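Local coordinates for protein adenosine deaminase (Burkholderia ambifaria, PDB 4GXW) that binds a zinc ion and probably catalyses hydrolytic deamination of an aminopurine, as a TIM-barrel member of the adenosine and AMP deaminase family, at residues H235-V239 and D337-V341; V227-D232 and Y255-G259; V42-V48 and I63-Y67; L50-A56 and L87-D93; F26-K31 and P310-E315. All blocks are in the same frame, centred on the assembly; numbering follows the deposited sequence. Where two conformers were deposited one is given.

Contact 1 (H235-V239 and D337-V341); sequences HVDRV and DGAWV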
# COMPACT_ATOMS: atom_id res chain seq x y z
N HIS A 235 14.88 6.56 11.31
CA HIS A 235 15.33 7.31 10.13
C HIS A 235 14.70 6.80 8.83
O HIS A 235 15.37 6.71 7.81
CB HIS A 235 16.86 7.33 10.01
CG HIS A 235 17.55 7.88 11.22
ND1 HIS A 235 17.36 9.17 11.66
CD2 HIS A 235 18.42 7.31 12.10
CE1 HIS A 235 18.08 9.38 12.75
NE2 HIS A 235 18.74 8.27 13.03
N VAL A 236 13.41 6.50 8.86
CA VAL A 236 12.74 5.99 7.66
C VAL A 236 12.75 7.02 6.53
O VAL A 236 12.76 8.24 6.76
CB VAL A 236 11.29 5.52 7.93
CG1 VAL A 236 11.29 4.37 8.92
CG2 VAL A 236 10.41 6.66 8.43
N ASP A 237 12.74 6.50 5.31
CA ASP A 237 12.69 7.34 4.13
C ASP A 237 11.29 7.84 3.81
O ASP A 237 11.13 8.89 3.20
CB ASP A 237 13.28 6.59 2.94
CG ASP A 237 14.71 6.24 3.16
OD1 ASP A 237 15.56 7.17 3.09
OD2 ASP A 237 15.03 5.06 3.45
N ARG A 238 10.29 7.06 4.20
CA ARG A 238 8.90 7.50 4.10
C ARG A 238 8.10 6.82 5.19
O ARG A 238 8.61 5.94 5.88
CB ARG A 238 8.31 7.27 2.69
CG ARG A 238 8.29 5.82 2.25
CD ARG A 238 7.69 5.65 0.85
NE ARG A 238 7.53 4.22 0.55
CZ ARG A 238 8.04 3.58 -0.50
NH1 ARG A 238 8.75 4.21 -1.43
NH2 ARG A 238 7.84 2.28 -0.63
N VAL A 239 6.85 7.24 5.35
CA VAL A 239 5.98 6.74 6.41
C VAL A 239 4.72 6.12 5.82
O VAL A 239 4.13 6.67 4.89
CB VAL A 239 5.58 7.88 7.37
CG1 VAL A 239 4.58 7.40 8.41
CG2 VAL A 239 6.79 8.45 8.06
N ASP A 337 8.07 11.57 -5.82
CA ASP A 337 9.06 11.94 -4.81
C ASP A 337 9.32 10.81 -3.82
O ASP A 337 10.46 10.60 -3.41
CB ASP A 337 8.61 13.17 -4.02
CG ASP A 337 8.56 14.43 -4.86
OD1 ASP A 337 9.25 14.48 -5.90
OD2 ASP A 337 7.85 15.37 -4.47
N GLY A 338 8.28 10.09 -3.44
CA GLY A 338 8.42 9.06 -2.43
C GLY A 338 8.96 7.73 -2.93
O GLY A 338 9.39 6.91 -2.12
N ALA A 339 8.94 7.51 -4.24
CA ALA A 339 9.35 6.22 -4.80
C ALA A 339 10.82 5.92 -4.57
O ALA A 339 11.66 6.82 -4.48
CB ALA A 339 9.00 6.16 -6.29
N TRP A 340 11.13 4.64 -4.51
CA TRP A 340 12.49 4.18 -4.28
C TRP A 340 13.17 3.89 -5.61
O TRP A 340 13.49 2.75 -5.94
CB TRP A 340 12.48 2.98 -3.34
CG TRP A 340 12.14 3.39 -1.92
CD1 TRP A 340 11.98 4.67 -1.45
CD2 TRP A 340 11.92 2.52 -0.80
NE1 TRP A 340 11.68 4.64 -0.10
CE2 TRP A 340 11.63 3.34 0.31
CE3 TRP A 340 11.92 1.14 -0.64
CZ2 TRP A 340 11.37 2.81 1.58
CZ3 TRP A 340 11.66 0.62 0.61
CH2 TRP A 340 11.39 1.45 1.70
N VAL A 341 13.35 4.96 -6.38
CA VAL A 341 14.04 4.91 -7.66
C VAL A 341 15.04 6.06 -7.69
O VAL A 341 14.99 6.93 -6.81
CB VAL A 341 13.07 5.04 -8.86
CG1 VAL A 341 12.11 3.87 -8.90
CG2 VAL A 341 12.30 6.37 -8.83
O HOH W 1 10.91 7.41 0.21

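Contact 2 (V227-D232 and Y255-G259); sequences VETAVD and YAERG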
# COMPACT_ATOMS: atom_id res chain seq x y z
N VAL A 227 5.06 7.84 15.09
CA VAL A 227 5.50 8.49 13.85
C VAL A 227 6.84 9.19 14.06
O VAL A 227 7.76 9.06 13.25
CB VAL A 227 4.43 9.48 13.33
CG1 VAL A 227 4.87 10.09 11.99
CG2 VAL A 227 3.09 8.77 13.18
N GLU A 228 6.93 9.94 15.15
CA GLU A 228 8.19 10.60 15.51
C GLU A 228 9.34 9.60 15.63
O GLU A 228 10.45 9.84 15.13
CB GLU A 228 8.03 11.40 16.81
CG GLU A 228 9.28 12.16 17.20
CD GLU A 228 9.17 12.81 18.56
OE1 GLU A 228 8.44 12.27 19.43
OE2 GLU A 228 9.82 13.86 18.76
N THR A 229 9.10 8.48 16.31
CA THR A 229 10.12 7.45 16.47
C THR A 229 10.54 6.87 15.11
O THR A 229 11.74 6.71 14.84
CB THR A 229 9.63 6.34 17.41
OG1 THR A 229 9.40 6.92 18.70
CG2 THR A 229 10.68 5.24 17.53
N ALA A 230 9.58 6.58 14.23
CA ALA A 230 9.93 6.06 12.91
C ALA A 230 10.82 7.02 12.14
O ALA A 230 11.84 6.62 11.56
CB ALA A 230 8.68 5.74 12.12
N VAL A 231 10.44 8.30 12.14
CA VAL A 231 11.17 9.29 11.36
C VAL A 231 12.51 9.67 11.98
O VAL A 231 13.51 9.77 11.28
CB VAL A 231 10.30 10.54 11.13
CG1 VAL A 231 11.09 11.62 10.42
CG2 VAL A 231 9.05 10.16 10.33
N ASP A 232 12.53 9.87 13.30
CA ASP A 232 13.71 10.43 13.95
C ASP A 232 14.60 9.46 14.72
O ASP A 232 15.72 9.82 15.07
CB ASP A 232 13.31 11.61 14.85
CG ASP A 232 12.83 12.80 14.05
OD1 ASP A 232 13.35 13.01 12.94
OD2 ASP A 232 11.93 13.53 14.54
N TYR A 255 7.99 17.95 9.59
CA TYR A 255 8.03 16.91 8.57
C TYR A 255 7.54 17.43 7.22
O TYR A 255 7.96 16.93 6.18
CB TYR A 255 7.28 15.66 9.02
CG TYR A 255 7.88 14.96 10.23
CD1 TYR A 255 9.12 15.34 10.77
CD2 TYR A 255 7.22 13.91 10.84
CE1 TYR A 255 9.65 14.69 11.89
CE2 TYR A 255 7.75 13.26 11.95
CZ TYR A 255 8.96 13.65 12.46
OH TYR A 255 9.46 13.00 13.57
N ALA A 256 6.66 18.44 7.24
CA ALA A 256 6.32 19.16 6.01
C ALA A 256 7.57 19.80 5.40
O ALA A 256 7.82 19.67 4.21
CB ALA A 256 5.26 20.22 6.30
N GLU A 257 8.36 20.48 6.23
CA GLU A 257 9.58 21.11 5.75
C GLU A 257 10.58 20.10 5.18
O GLU A 257 11.28 20.37 4.20
CB GLU A 257 10.23 21.92 6.87
CG GLU A 257 11.51 22.62 6.46
CD GLU A 257 12.04 23.51 7.56
OE1 GLU A 257 12.15 23.04 8.71
OE2 GLU A 257 12.35 24.68 7.27
N ARG A 258 10.63 18.91 5.78
CA ARG A 258 11.56 17.88 5.33
C ARG A 258 11.04 17.11 4.11
O ARG A 258 11.78 16.34 3.50
CB ARG A 258 11.91 16.93 6.48
CG ARG A 258 12.91 17.54 7.47
CD ARG A 258 12.96 16.83 8.81
NE ARG A 258 13.38 15.44 8.68
CZ ARG A 258 13.46 14.57 9.69
NH1 ARG A 258 13.17 14.96 10.92
NH2 ARG A 258 13.84 13.33 9.47
N GLY A 259 9.77 17.33 3.76
CA GLY A 259 9.20 16.70 2.58
C GLY A 259 8.97 15.20 2.69
O GLY A 259 8.97 14.49 1.68
O HOH W 2 15.84 12.84 11.97

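Contact 3 (V42-V48 and I63-Y67); sequences VRHDTFV and IDAFY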
# COMPACT_ATOMS: atom_id res chain seq x y z
N VAL A 42 -4.38 -11.06 -3.37
CA VAL A 42 -4.67 -12.34 -4.01
C VAL A 42 -6.09 -12.34 -4.57
O VAL A 42 -7.05 -12.02 -3.85
CB VAL A 42 -4.48 -13.51 -3.01
CG1 VAL A 42 -4.81 -14.83 -3.67
CG2 VAL A 42 -3.04 -13.51 -2.48
N ARG A 43 -6.23 -12.69 -5.84
CA ARG A 43 -7.56 -12.74 -6.46
C ARG A 43 -8.39 -13.85 -5.82
O ARG A 43 -7.86 -14.91 -5.49
CB ARG A 43 -7.44 -13.01 -7.96
CG ARG A 43 -6.69 -11.94 -8.74
CD ARG A 43 -6.53 -12.36 -10.19
NE ARG A 43 -5.62 -11.49 -10.92
CZ ARG A 43 -5.05 -11.81 -12.07
NH1 ARG A 43 -5.30 -12.99 -12.65
NH2 ARG A 43 -4.21 -10.97 -12.65
N HIS A 44 -9.68 -13.59 -5.65
CA HIS A 44 -10.57 -14.58 -5.04
C HIS A 44 -10.42 -15.96 -5.67
O HIS A 44 -10.30 -16.96 -4.96
CB HIS A 44 -12.03 -14.11 -5.13
CG HIS A 44 -13.02 -15.13 -4.64
ND1 HIS A 44 -13.51 -16.13 -5.45
CD2 HIS A 44 -13.59 -15.29 -3.43
CE1 HIS A 44 -14.36 -16.87 -4.75
NE2 HIS A 44 -14.42 -16.38 -3.52
N ASP A 45 -10.40 -16.02 -7.00
CA ASP A 45 -10.33 -17.32 -7.66
C ASP A 45 -8.96 -18.00 -7.54
O ASP A 45 -8.85 -19.23 -7.60
CB ASP A 45 -10.79 -17.21 -9.11
CG ASP A 45 -12.26 -16.85 -9.23
OD1 ASP A 45 -12.98 -16.83 -8.20
OD2 ASP A 45 -12.72 -16.58 -10.37
N THR A 46 -7.91 -17.21 -7.37
CA THR A 46 -6.60 -17.78 -7.10
C THR A 46 -6.54 -18.32 -5.67
O THR A 46 -5.93 -19.37 -5.42
CB THR A 46 -5.48 -16.77 -7.37
OG1 THR A 46 -5.51 -16.44 -8.77
CG2 THR A 46 -4.12 -17.35 -7.03
N PHE A 47 -7.18 -17.62 -4.74
CA PHE A 47 -7.33 -18.07 -3.36
C PHE A 47 -8.02 -19.44 -3.35
O PHE A 47 -7.58 -20.37 -2.66
CB PHE A 47 -8.12 -17.04 -2.55
CG PHE A 47 -7.97 -17.16 -1.05
CD1 PHE A 47 -8.63 -18.15 -0.35
CD2 PHE A 47 -7.19 -16.25 -0.35
CE1 PHE A 47 -8.50 -18.25 1.04
CE2 PHE A 47 -7.05 -16.35 1.03
CZ PHE A 47 -7.70 -17.35 1.72
N VAL A 48 -9.09 -19.57 -4.13
CA VAL A 48 -9.80 -20.84 -4.30
C VAL A 48 -8.88 -21.95 -4.81
O VAL A 48 -8.86 -23.05 -4.25
CB VAL A 48 -11.02 -20.66 -5.22
CG1 VAL A 48 -11.59 -22.01 -5.64
CG2 VAL A 48 -12.07 -19.82 -4.53
N ILE A 63 -14.00 -19.17 2.70
CA ILE A 63 -13.25 -18.27 1.83
C ILE A 63 -14.00 -16.96 1.61
O ILE A 63 -13.41 -15.93 1.29
CB ILE A 63 -12.95 -18.96 0.47
CG1 ILE A 63 -11.96 -20.11 0.66
CG2 ILE A 63 -12.40 -17.97 -0.56
CD1 ILE A 63 -11.79 -20.98 -0.57
N ASP A 64 -15.32 -16.99 1.81
CA ASP A 64 -16.13 -15.83 1.47
C ASP A 64 -16.41 -14.88 2.63
O ASP A 64 -16.74 -13.72 2.41
CB ASP A 64 -17.40 -16.26 0.73
CG ASP A 64 -17.08 -16.99 -0.56
OD1 ASP A 64 -15.92 -17.43 -0.71
OD2 ASP A 64 -17.98 -17.12 -1.42
N ALA A 65 -16.26 -15.36 3.86
CA ALA A 65 -16.20 -14.46 5.00
C ALA A 65 -14.84 -13.75 4.94
O ALA A 65 -14.71 -12.60 5.37
CB ALA A 65 -16.36 -15.21 6.30
N PHE A 66 -13.85 -14.46 4.41
CA PHE A 66 -12.52 -13.90 4.17
C PHE A 66 -12.58 -12.72 3.20
O PHE A 66 -11.92 -11.70 3.41
CB PHE A 66 -11.57 -14.97 3.61
CG PHE A 66 -10.93 -15.85 4.66
CD1 PHE A 66 -10.89 -15.45 5.99
CD2 PHE A 66 -10.37 -17.07 4.31
CE1 PHE A 66 -10.29 -16.25 6.95
CE2 PHE A 66 -9.77 -17.87 5.27
CZ PHE A 66 -9.74 -17.47 6.59
N TYR A 67 -13.39 -12.86 2.15
CA TYR A 67 -13.50 -11.84 1.11
C TYR A 67 -14.69 -10.89 1.26
O TYR A 67 -14.86 -9.97 0.45
CB TYR A 67 -13.50 -12.48 -0.29
CG TYR A 67 -12.11 -12.78 -0.81
CD1 TYR A 67 -11.43 -13.92 -0.41
CD2 TYR A 67 -11.47 -11.91 -1.69
CE1 TYR A 67 -10.16 -14.20 -0.87
CE2 TYR A 67 -10.20 -12.18 -2.17
CZ TYR A 67 -9.54 -13.32 -1.75
OH TYR A 67 -8.27 -13.61 -2.20

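Contact 4 (L50-A56 and L87-D93); sequences LAQRSGA and LLTRPDD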
# COMPACT_ATOMS: atom_id res chain seq x y z
N LEU A 50 -5.59 -22.17 -4.75
CA LEU A 50 -4.60 -22.49 -3.74
C LEU A 50 -5.18 -23.36 -2.62
O LEU A 50 -4.56 -24.33 -2.17
CB LEU A 50 -4.00 -21.22 -3.15
CG LEU A 50 -3.11 -20.41 -4.10
CD1 LEU A 50 -2.73 -19.08 -3.46
CD2 LEU A 50 -1.86 -21.21 -4.43
N ALA A 51 -6.39 -23.02 -2.17
CA ALA A 51 -7.05 -23.77 -1.11
C ALA A 51 -7.36 -25.20 -1.53
O ALA A 51 -7.14 -26.16 -0.77
CB ALA A 51 -8.32 -23.06 -0.68
N GLN A 52 -7.88 -25.36 -2.74
CA GLN A 52 -8.26 -26.67 -3.24
C GLN A 52 -7.05 -27.57 -3.42
O GLN A 52 -7.11 -28.77 -3.13
CB GLN A 52 -9.04 -26.53 -4.55
CG GLN A 52 -10.40 -25.85 -4.38
CD GLN A 52 -11.06 -25.51 -5.70
OE1 GLN A 52 -10.40 -25.41 -6.73
NE2 GLN A 52 -12.37 -25.33 -5.67
N ARG A 53 -5.95 -27.00 -3.89
CA ARG A 53 -4.73 -27.78 -4.08
C ARG A 53 -4.05 -28.16 -2.76
O ARG A 53 -3.57 -29.29 -2.61
CB ARG A 53 -3.74 -27.03 -4.97
CG ARG A 53 -2.63 -27.91 -5.54
CD ARG A 53 -1.45 -27.10 -6.05
NE ARG A 53 -0.62 -26.62 -4.95
CZ ARG A 53 -0.01 -25.44 -4.93
NH1 ARG A 53 0.73 -25.09 -3.89
NH2 ARG A 53 -0.15 -24.60 -5.95
N SER A 54 -4.03 -27.24 -1.80
CA SER A 54 -3.36 -27.49 -0.52
C SER A 54 -4.18 -28.35 0.42
O SER A 54 -3.66 -28.88 1.40
CB SER A 54 -3.00 -26.18 0.18
OG SER A 54 -4.17 -25.44 0.50
N GLY A 55 -5.47 -28.48 0.14
CA GLY A 55 -6.38 -29.15 1.05
C GLY A 55 -6.48 -28.35 2.34
O GLY A 55 -6.54 -28.92 3.43
N ALA A 56 -6.48 -27.03 2.20
CA ALA A 56 -6.60 -26.15 3.35
C ALA A 56 -7.95 -26.37 4.02
O ALA A 56 -8.95 -26.59 3.34
CB ALA A 56 -6.47 -24.70 2.91
N LEU A 87 -2.23 -21.93 2.67
CA LEU A 87 -2.43 -21.83 1.22
C LEU A 87 -1.16 -21.75 0.40
O LEU A 87 -1.08 -22.35 -0.68
CB LEU A 87 -3.29 -20.62 0.87
CG LEU A 87 -4.79 -20.84 0.75
CD1 LEU A 87 -5.38 -21.05 2.12
CD2 LEU A 87 -5.45 -19.65 0.04
N LEU A 88 -0.19 -20.98 0.87
CA LEU A 88 1.04 -20.77 0.12
C LEU A 88 2.02 -21.86 0.51
O LEU A 88 2.64 -21.81 1.59
CB LEU A 88 1.61 -19.37 0.42
CG LEU A 88 0.66 -18.22 0.06
CD1 LEU A 88 1.15 -16.89 0.62
CD2 LEU A 88 0.44 -18.12 -1.46
N THR A 89 2.14 -22.88 -0.33
CA THR A 89 2.91 -24.07 0.04
C THR A 89 4.12 -24.34 -0.86
O THR A 89 4.91 -25.25 -0.56
CB THR A 89 2.03 -25.33 0.08
OG1 THR A 89 1.54 -25.62 -1.23
CG2 THR A 89 0.84 -25.14 1.04
N ARG A 90 4.27 -23.58 -1.94
CA ARG A 90 5.40 -23.73 -2.86
C ARG A 90 5.86 -22.35 -3.27
O ARG A 90 5.04 -21.44 -3.38
CB ARG A 90 4.98 -24.46 -4.13
CG ARG A 90 4.30 -25.80 -3.95
CD ARG A 90 4.01 -26.43 -5.30
NE ARG A 90 3.19 -27.64 -5.20
CZ ARG A 90 3.12 -28.56 -6.15
NH1 ARG A 90 3.80 -28.42 -7.28
NH2 ARG A 90 2.35 -29.64 -5.97
N PRO A 91 7.17 -22.18 -3.52
CA PRO A 91 7.67 -20.90 -4.04
C PRO A 91 6.86 -20.41 -5.23
O PRO A 91 6.60 -19.21 -5.33
CB PRO A 91 9.09 -21.24 -4.49
CG PRO A 91 9.52 -22.33 -3.57
CD PRO A 91 8.26 -23.15 -3.28
N ASP A 92 6.45 -21.32 -6.11
CA ASP A 92 5.72 -20.90 -7.31
C ASP A 92 4.41 -20.17 -7.01
O ASP A 92 3.93 -19.37 -7.82
CB ASP A 92 5.48 -22.07 -8.26
CG ASP A 92 5.01 -21.60 -9.61
OD1 ASP A 92 5.86 -21.12 -10.39
OD2 ASP A 92 3.81 -21.69 -9.90
N ASP A 93 3.82 -20.43 -5.85
CA ASP A 93 2.60 -19.74 -5.44
C ASP A 93 2.88 -18.25 -5.24
O ASP A 93 2.05 -17.40 -5.58
CB ASP A 93 2.04 -20.33 -4.15
CG ASP A 93 1.65 -21.78 -4.29
OD1 ASP A 93 1.38 -22.26 -5.42
OD2 ASP A 93 1.60 -22.47 -3.24
O HOH W 3 -0.45 -26.86 -1.75

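Contact 5 (F26-K31 and P310-E315); sequences FHALPK and PSEAWE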
# COMPACT_ATOMS: atom_id res chain seq x y z
N PHE A 26 -9.91 8.90 -13.67
CA PHE A 26 -9.17 8.23 -12.59
C PHE A 26 -8.42 7.01 -13.11
O PHE A 26 -7.31 6.71 -12.66
CB PHE A 26 -10.11 7.84 -11.44
CG PHE A 26 -10.76 9.02 -10.77
CD1 PHE A 26 -9.99 10.08 -10.30
CD2 PHE A 26 -12.14 9.10 -10.65
CE1 PHE A 26 -10.57 11.18 -9.71
CE2 PHE A 26 -12.74 10.19 -10.04
CZ PHE A 26 -11.95 11.24 -9.57
N HIS A 27 -9.03 6.31 -14.06
CA HIS A 27 -8.41 5.15 -14.67
C HIS A 27 -7.16 5.49 -15.48
O HIS A 27 -6.15 4.80 -15.38
CB HIS A 27 -9.41 4.38 -15.54
CG HIS A 27 -8.87 3.09 -16.07
ND1 HIS A 27 -9.01 1.89 -15.40
CD2 HIS A 27 -8.15 2.82 -17.18
CE1 HIS A 27 -8.41 0.93 -16.09
NE2 HIS A 27 -7.88 1.47 -17.17
N ALA A 28 -7.25 6.55 -16.29
CA ALA A 28 -6.17 6.95 -17.19
C ALA A 28 -4.96 7.55 -16.47
O ALA A 28 -3.85 7.54 -17.00
CB ALA A 28 -6.70 7.92 -18.23
N LEU A 29 -5.19 8.08 -15.27
CA LEU A 29 -4.12 8.71 -14.48
C LEU A 29 -2.91 7.80 -14.35
O LEU A 29 -3.04 6.67 -13.90
CB LEU A 29 -4.61 9.03 -13.06
CG LEU A 29 -5.56 10.18 -12.78
CD1 LEU A 29 -5.70 10.40 -11.28
CD2 LEU A 29 -5.06 11.44 -13.47
N PRO A 30 -1.73 8.29 -14.72
CA PRO A 30 -0.54 7.46 -14.46
C PRO A 30 -0.30 7.41 -12.96
O PRO A 30 -0.47 8.44 -12.28
CB PRO A 30 0.60 8.19 -15.17
CG PRO A 30 0.09 9.58 -15.43
CD PRO A 30 -1.41 9.54 -15.44
N LYS A 31 0.09 6.25 -12.45
CA LYS A 31 0.20 6.04 -11.01
C LYS A 31 1.44 5.29 -10.60
O LYS A 31 1.96 4.45 -11.34
CB LYS A 31 -0.99 5.21 -10.51
CG LYS A 31 -2.38 5.80 -10.79
CD LYS A 31 -3.47 4.78 -10.50
CE LYS A 31 -4.85 5.23 -10.98
NZ LYS A 31 -5.02 5.23 -12.48
N PRO A 310 -6.62 0.51 -7.85
CA PRO A 310 -5.93 1.81 -7.81
C PRO A 310 -6.80 2.96 -8.34
O PRO A 310 -6.77 4.05 -7.75
CB PRO A 310 -4.70 1.58 -8.70
CG PRO A 310 -4.39 0.11 -8.49
CD PRO A 310 -5.75 -0.54 -8.41
N SER A 311 -7.55 2.75 -9.42
CA SER A 311 -8.43 3.80 -9.94
C SER A 311 -9.48 4.24 -8.92
O SER A 311 -9.82 5.43 -8.84
CB SER A 311 -9.10 3.35 -11.24
OG SER A 311 -8.13 3.06 -12.23
N GLU A 312 -9.98 3.28 -8.15
CA GLU A 312 -10.98 3.55 -7.12
C GLU A 312 -10.38 4.27 -5.91
O GLU A 312 -11.05 5.12 -5.30
CB GLU A 312 -11.65 2.25 -6.69
CG GLU A 312 -12.60 1.66 -7.72
CD GLU A 312 -13.11 0.28 -7.34
OE1 GLU A 312 -12.32 -0.52 -6.79
OE2 GLU A 312 -14.31 -0.01 -7.57
N ALA A 313 -9.15 3.93 -5.54
CA ALA A 313 -8.51 4.62 -4.43
C ALA A 313 -8.33 6.11 -4.73
O ALA A 313 -8.61 6.96 -3.89
CB ALA A 313 -7.17 3.96 -4.09
N TRP A 314 -7.91 6.41 -5.96
CA TRP A 314 -7.80 7.79 -6.41
C TRP A 314 -9.18 8.48 -6.46
O TRP A 314 -9.33 9.62 -6.01
CB TRP A 314 -7.06 7.84 -7.76
CG TRP A 314 -5.60 7.66 -7.54
CD1 TRP A 314 -4.94 6.48 -7.36
CD2 TRP A 314 -4.62 8.70 -7.38
NE1 TRP A 314 -3.60 6.72 -7.12
CE2 TRP A 314 -3.38 8.07 -7.12
CE3 TRP A 314 -4.67 10.09 -7.45
CZ2 TRP A 314 -2.21 8.79 -6.93
CZ3 TRP A 314 -3.50 10.81 -7.25
CH2 TRP A 314 -2.29 10.16 -6.99
N GLU A 315 -10.18 7.77 -6.97
CA GLU A 315 -11.55 8.29 -7.01
C GLU A 315 -12.04 8.74 -5.63
O GLU A 315 -12.59 9.83 -5.48
CB GLU A 315 -12.50 7.24 -7.58
CG GLU A 315 -13.97 7.62 -7.48
CD GLU A 315 -14.90 6.56 -8.03
OE1 GLU A 315 -14.47 5.80 -8.92
OE2 GLU A 315 -16.06 6.47 -7.55

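Contact 1 (H235-V239 and D337-V341)
Arg238 stacks its guanidinium on the indole of Trp340, a cation-pi pair inside the TIM barrel of this amidohydrolase. The two planes are tilted by 23°, and CZ of Arg238 stands 3.8 Å from the centroid of the five-membered ring of Trp340, 17° off its normal. The chain of Arg238 is extended from CG to NE, which carries the group from strand 238-239 across to the end of helix 325-338. There NH1 of Arg238 donates to Gly338 O at 2.9 Å, within the guanidinium plane but from above the carbonyl plane, while NH2 forms a salt bridge with Glu114. The other carboxylate oxygen of Glu114 accepts from Trp340 N, so one acid ties both stacked residues. The site lies near the metal centre, the Arg238 side chain being about 7 Å from that of His35, a zinc ligand. At the ring edge, Trp340 NE1 donates to a water 2.9 Å away, which in turn donates to Gly338 O.

Contact 2 (V227-D232 and Y255-G259)
Asp232 is shared by two residues of helix 249-258, one carboxylate oxygen to each. Its OD1 takes a nearly straight salt bridge from Arg258 NH1 at 2.8 Å (N-H...O angle 175°), using the syn lone pair and lying in the guanidinium plane; the Arg258 chain bends at chi3 (61°) on its way there. Asp232 OD2 accepts from Tyr255 OH at 2.7 Å, met from well above the carboxylate plane. A water also donates to OD1. Inward from these bonds, Tyr255 enters helix 224-232 as a knob into a hole formed by Val227, Glu228, Val231 and Asp232. Val231 CG1 rests over one ring face, 3.9 Å from the centroid of the Tyr255 ring, a CH-pi contact, and the same methyl group lies 3.4 Å from Arg258 NH2. Val227 CG1 meets the ring edge. These are two successive outer helices of the TIM barrel, joined through strand 238-239. With an arginine and a phenol both donating to it, the carboxylate of Asp232 is probably kept ionised.

Contact 3 (V42-V48 and I63-Y67)
Segments 44-48 and 63-67 of helices 44-54 and 62-67 run nearly antiparallel, at 149° between their directions and 11.1 Å between axes, with His44 facing Tyr67 and Val48 facing Ile63. Tyr67 reaches across to the residues ahead of helix 44-54, where its OH donates to Val42 O at 2.6 Å from above the carbonyl plane. That carbonyl also accepts from Thr304. Over one face of the Tyr67 ring lies His44 CA, 4.1 Å from the ring centroid, and the edge of the His44 imidazole points at the same ring with the planes at 78°, a T-shaped pair. The Tyr67 ring in turn presents its own edge to the face of Phe47 in an offset edge-to-face pair, CE1 of Tyr67 being 3.6 Å from CD2 of Phe47. These rings and Phe66 make an aromatic cluster in the helical excursion that follows the first barrel strand, 31-33, of the TIM-barrel fold. Phe47 reaches toward helix 62-67, its CG opposite the main-chain N (chi1 -161°); its CZ touches Phe66 CD2 at 3.7 Å and its CD1 packs on Ile63 CG2. The rotation of the His44 imidazole is set mainly by ND1, which donates to Asp45 OD1 at 2.9 Å in the ring plane, with a weak bond of 3.4 Å from His44 NE2 to Asp64 OD1. Behind Phe47 stand Val79, Leu83 and Leu87 of helix 77-87.

Contact 4 (L50-A56 and L87-D93)
Arg53 leaves helix 44-54 with its first two torsions extended and then turns at chi3 (77°), swinging the guanidinium onto Asp93, whose CG lies beside its own backbone N (chi1 -62°). The result is an end-on, two-nitrogen salt bridge: Arg53 NH1 reaches Asp93 OD2 and Arg53 NH2 reaches Asp93 OD1, each at 2.8 Å, with the two planes only 22° apart. Arg53 NH1 also donates to Thr89 OG1 at 2.8 Å, in the guanidinium plane. Asp93 OD2 is gripped by three donors, since besides Arg53 NH1 it accepts from Thr89 N at 3.0 Å. The third bond, from Arg90 N to Asp93 OD2, is 3.2 Å long, and together the two backbone bonds tie the chain just before helix 91-106 to that helix's first turn. Over one guanidinium face lies Arg90 NE, 3.8 Å from Arg53 NH1, a like-charge approach that the carboxylate probably offsets. Beneath the ion pair, Leu50 CB packs on Leu87 CD2 at 3.8 Å, Leu50 CD1 on Leu88 CD2, and Ala56 CB on Leu87 CD1. The contact thus closes the end of helix 44-54 against the junction of helices 77-87 and 91-106, with Ala56 packed on Tyr86 and Leu88 on Leu39, Leu83 and Ile97.

Contact 5 (F26-K31 and P310-E315)
This is a buried packing contact that joins the first helix, 20-28, and the start of the first barrel strand, 31-33, to helix 310-319 late in the TIM barrel, bringing together parts of the chain nearly 280 residues apart. The backbones come close, with CA of His27 only 4.9 Å from CA of Ser311. Phe26 lies with one ring face on the helix itself: Glu315 CA sits 3.7 Å from the centroid of the Phe26 ring, 8° off its normal, a CH-pi contact almost over the centre, and Glu315 CB lies over the same face, nearest Phe26 CD2. Lys31 runs its aliphatic chain in the opposite direction to Trp314, CE lying 3.8 Å from Trp314 CD1, while its CD meets Pro310 CB at 3.9 Å. A bend at the last torsion (chi4 72°) turns NZ of Lys31 back to its own segment. There it donates in the carbonyl plane to Phe26 O at 2.7 Å and to Leu29 O at 2.8 Å, and a third acceptor is His108 O, so the buried ammonium is satisfied by main-chain oxygens. Ser311 OG, 3.2 Å from His27 CA, is hydrogen-bonded to His108 ND1. Around this core, helix 325-338 covers Phe26 and Trp314 through Leu328, Trp353 and Leu360 of helix 343-371 pack on Pro30, and strand 110-117 pairs with Lys31.

Contacts 1 and 5 are buried, their centres about 13 and 14 Å from the chain centre, whereas contacts 2, 3 and 4 lie farther out and are partly buried. Contacts 1 and 2 touch: Val236 N meets Ala230 O at 3.1 Å, probably a hydrogen bond, and Val239 packs on Val231, linking strand 238-239 and the turn before it to helix 224-232. Contacts 3 and 4 share helix 44-54 and meet where Phe47 CE1 packs on Leu87 CD2, on the opposite side of the chain centre from contacts 1 and 2. Carboxylate-arginine bridges mark contacts 2 and 4, an aromatic cluster contact 3. Contact 1 stacks a guanidinium on an indole; contact 5 lays a lysine's methylenes along one and turns the ammonium to main-chain carbonyls.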